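Local coordinates for protein tautomerase (Advenella mimigardefordensis DPN7, PDB 6VVW) that belongs to the tautomerase family of small alpha/beta proteins and assembles from three copies of its chain, at residues L4-T9 / I39-H44. Numbering follows the deposited sequence.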
loop_
_atom_site.group_PDB
_atom_site.type_symbol
_atom_site.label_atom_id
_atom_site.label_comp_id
_atom_site.label_asym_id
_atom_site.label_seq_id
_atom_site.Cartn_x
_atom_site.Cartn_y
_atom_site.Cartn_z
ATOM N N LEU A 4 4.813 8.351 3.294
ATOM C CA LEU A 4 3.402 8.463 2.978
ATOM C C LEU A 4 3.207 8.059 1.537
ATOM O O LEU A 4 4.051 8.345 0.688
ATOM C CB LEU A 4 2.882 9.877 3.194
ATOM C CG LEU A 4 2.187 10.155 4.524
ATOM C CD1 LEU A 4 3.174 10.263 5.678
ATOM C CD2 LEU A 4 1.433 11.446 4.391
ATOM N N GLN A 5 2.131 7.331 1.285
ATOM C CA GLN A 5 1.684 7.056 -0.068
ATOM C C GLN A 5 0.243 7.498 -0.116
ATOM O O GLN A 5 -0.481 7.343 0.871
ATOM C CB GLN A 5 1.818 5.563 -0.447
ATOM C CG GLN A 5 3.189 4.996 -0.188
ATOM C CD GLN A 5 3.367 3.598 -0.736
ATOM O OE1 GLN A 5 2.407 2.963 -1.179
ATOM N NE2 GLN A 5 4.609 3.116 -0.738
ATOM N N VAL A 6 -0.162 8.066 -1.248
ATOM C CA VAL A 6 -1.430 8.782 -1.360
ATOM C C VAL A 6 -2.084 8.438 -2.686
ATOM O O VAL A 6 -1.443 8.533 -3.736
ATOM C CB VAL A 6 -1.237 10.308 -1.277
ATOM C CG1 VAL A 6 -2.559 10.974 -1.061
ATOM C CG2 VAL A 6 -0.236 10.685 -0.207
ATOM N N GLN A 7 -3.367 8.085 -2.650
ATOM C CA GLN A 7 -4.167 7.956 -3.859
ATOM C C GLN A 7 -5.168 9.098 -3.901
ATOM O O GLN A 7 -5.971 9.254 -2.978
ATOM C CB GLN A 7 -4.887 6.616 -3.908
ATOM C CG GLN A 7 -3.969 5.469 -4.227
ATOM C CD GLN A 7 -4.637 4.100 -4.119
ATOM O OE1 GLN A 7 -5.841 3.987 -3.862
ATOM N NE2 GLN A 7 -3.842 3.041 -4.323
ATOM N N VAL A 8 -5.108 9.902 -4.962
ATOM C CA VAL A 8 -6.093 10.947 -5.199
ATOM C C VAL A 8 -6.821 10.635 -6.493
ATOM O O VAL A 8 -6.241 10.053 -7.406
ATOM C CB VAL A 8 -5.429 12.331 -5.276
ATOM C CG1 VAL A 8 -4.336 12.311 -6.303
ATOM C CG2 VAL A 8 -6.462 13.393 -5.608
ATOM N N THR A 9 -8.090 11.011 -6.580
ATOM C CA THR A 9 -8.769 10.921 -7.868
ATOM C C THR A 9 -7.975 11.730 -8.898
ATOM O O THR A 9 -7.429 12.794 -8.589
ATOM C CB THR A 9 -10.216 11.425 -7.752
ATOM O OG1 THR A 9 -11.031 10.821 -8.760
ATOM C CG2 THR A 9 -10.309 12.915 -7.948
ATOM N N ILE A 39 10.830 11.711 6.624
ATOM C CA ILE A 39 9.550 11.749 5.947
ATOM C C ILE A 39 9.777 11.626 4.460
ATOM O O ILE A 39 10.762 12.134 3.921
ATOM C CB ILE A 39 8.810 13.050 6.275
ATOM C CG1 ILE A 39 8.906 13.335 7.778
ATOM C CG2 ILE A 39 7.385 12.961 5.767
ATOM C CD1 ILE A 39 8.915 14.806 8.143
ATOM N N ARG A 40 8.869 10.928 3.796
ATOM C CA ARG A 40 8.700 11.036 2.364
ATOM C C ARG A 40 7.211 10.993 2.089
ATOM O O ARG A 40 6.415 10.615 2.947
ATOM C CB ARG A 40 9.445 9.926 1.597
ATOM C CG ARG A 40 9.668 8.656 2.380
ATOM C CD ARG A 40 10.335 7.568 1.555
ATOM N NE ARG A 40 11.785 7.727 1.536
ATOM C CZ ARG A 40 12.633 6.963 0.848
ATOM N NH1 ARG A 40 12.211 5.965 0.080
ATOM N NH2 ARG A 40 13.926 7.220 0.910
ATOM N N ILE A 41 6.825 11.437 0.903
ATOM C CA ILE A 41 5.425 11.406 0.502
ATOM C C ILE A 41 5.387 11.106 -0.976
ATOM O O ILE A 41 6.137 11.706 -1.751
ATOM C CB ILE A 41 4.706 12.734 0.786
ATOM C CG1 ILE A 41 4.592 12.964 2.287
ATOM C CG2 ILE A 41 3.340 12.712 0.161
ATOM C CD1 ILE A 41 4.413 14.398 2.681
ATOM N N SER A 42 4.517 10.194 -1.376
ATOM C CA SER A 42 4.393 9.810 -2.774
ATOM C C SER A 42 2.945 9.962 -3.203
ATOM O O SER A 42 2.052 9.406 -2.560
ATOM C CB SER A 42 4.848 8.375 -2.970
ATOM O OG SER A 42 3.751 7.484 -2.890
ATOM N N LEU A 43 2.702 10.675 -4.298
ATOM C CA LEU A 43 1.349 10.807 -4.817
ATOM C C LEU A 43 1.170 9.975 -6.079
ATOM O O LEU A 43 2.027 9.998 -6.970
ATOM C CB LEU A 43 1.014 12.274 -5.107
ATOM C CG LEU A 43 -0.433 12.455 -5.556
ATOM C CD1 LEU A 43 -1.275 11.871 -4.470
ATOM C CD2 LEU A 43 -0.789 13.899 -5.718
ATOM N N HIS A 44 0.032 9.266 -6.166
ATOM C CA HIS A 44 -0.261 8.337 -7.263
ATOM C C HIS A 44 -1.720 8.512 -7.671
ATOM O O HIS A 44 -2.601 7.860 -7.106
ATOM C CB HIS A 44 0.025 6.912 -6.823
ATOM C CG HIS A 44 -0.650 5.853 -7.643
ATOM N ND1 HIS A 44 -0.866 5.973 -9.001
ATOM C CD2 HIS A 44 -1.131 4.635 -7.294
ATOM C CE1 HIS A 44 -1.454 4.877 -9.451
ATOM N NE2 HIS A 44 -1.636 4.054 -8.434
#
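L43 reaches across to V6 and V8 on the closely packed, apolar side of two parallel strands, 4-8 and 40-43, a side that L4 and I41 complete. With its CG anti to the backbone N (chi1 -176°), L43 brings CD1 within 3.6 Å of V6 CB, and V8 CG1 meets the same methyl from further along the strand. At the other end of this face L4 and I41 lie side by side: CG1 of I41 touches L4 CB at 3.6 Å, while its CG2 makes a more distant contact with CG2 of V6. Helix 16-30 packs on the L4/I41 end, setting I28 against L4 and both L21 and A24 against I41, while V62 of strand 62-69 meets V6 and V8.

A parallel ladder joins the two backbones. R40, S42 and H44 turn their backbone groups to strand 4-8: R40 gives its O, H44 its N and S42 both. S42 N donates to L4 O at 2.8 Å, and H44 N to V6 O at 2.9 Å. The returning bonds, L4 N to R40 O and V6 N to S42 O, are weak, with N-H...O angles of 129° and 125°.

The opposite face is polar and packs more loosely across the strand pair. S42 OG stands 3.7 Å from Q5 CB, and CG of Q7 passes the H44 ring obliquely at 4.3 Å from CD2. These groups turn instead to the other subunits: S42 OG bonds to Q7 OE1 of the second subunit, Q7 OE1 to S42 OG of the third, and H44 rings meet edge-to-face between chains. R40, I41 and S42 also pair antiparallel with a strand of the second subunit, continuing the sheet across the interface. Within the chain, the two parallel neighbours, linked through helix 16-30, form a beta-alpha-beta unit, as in the tautomerase (MIF-clan) fold.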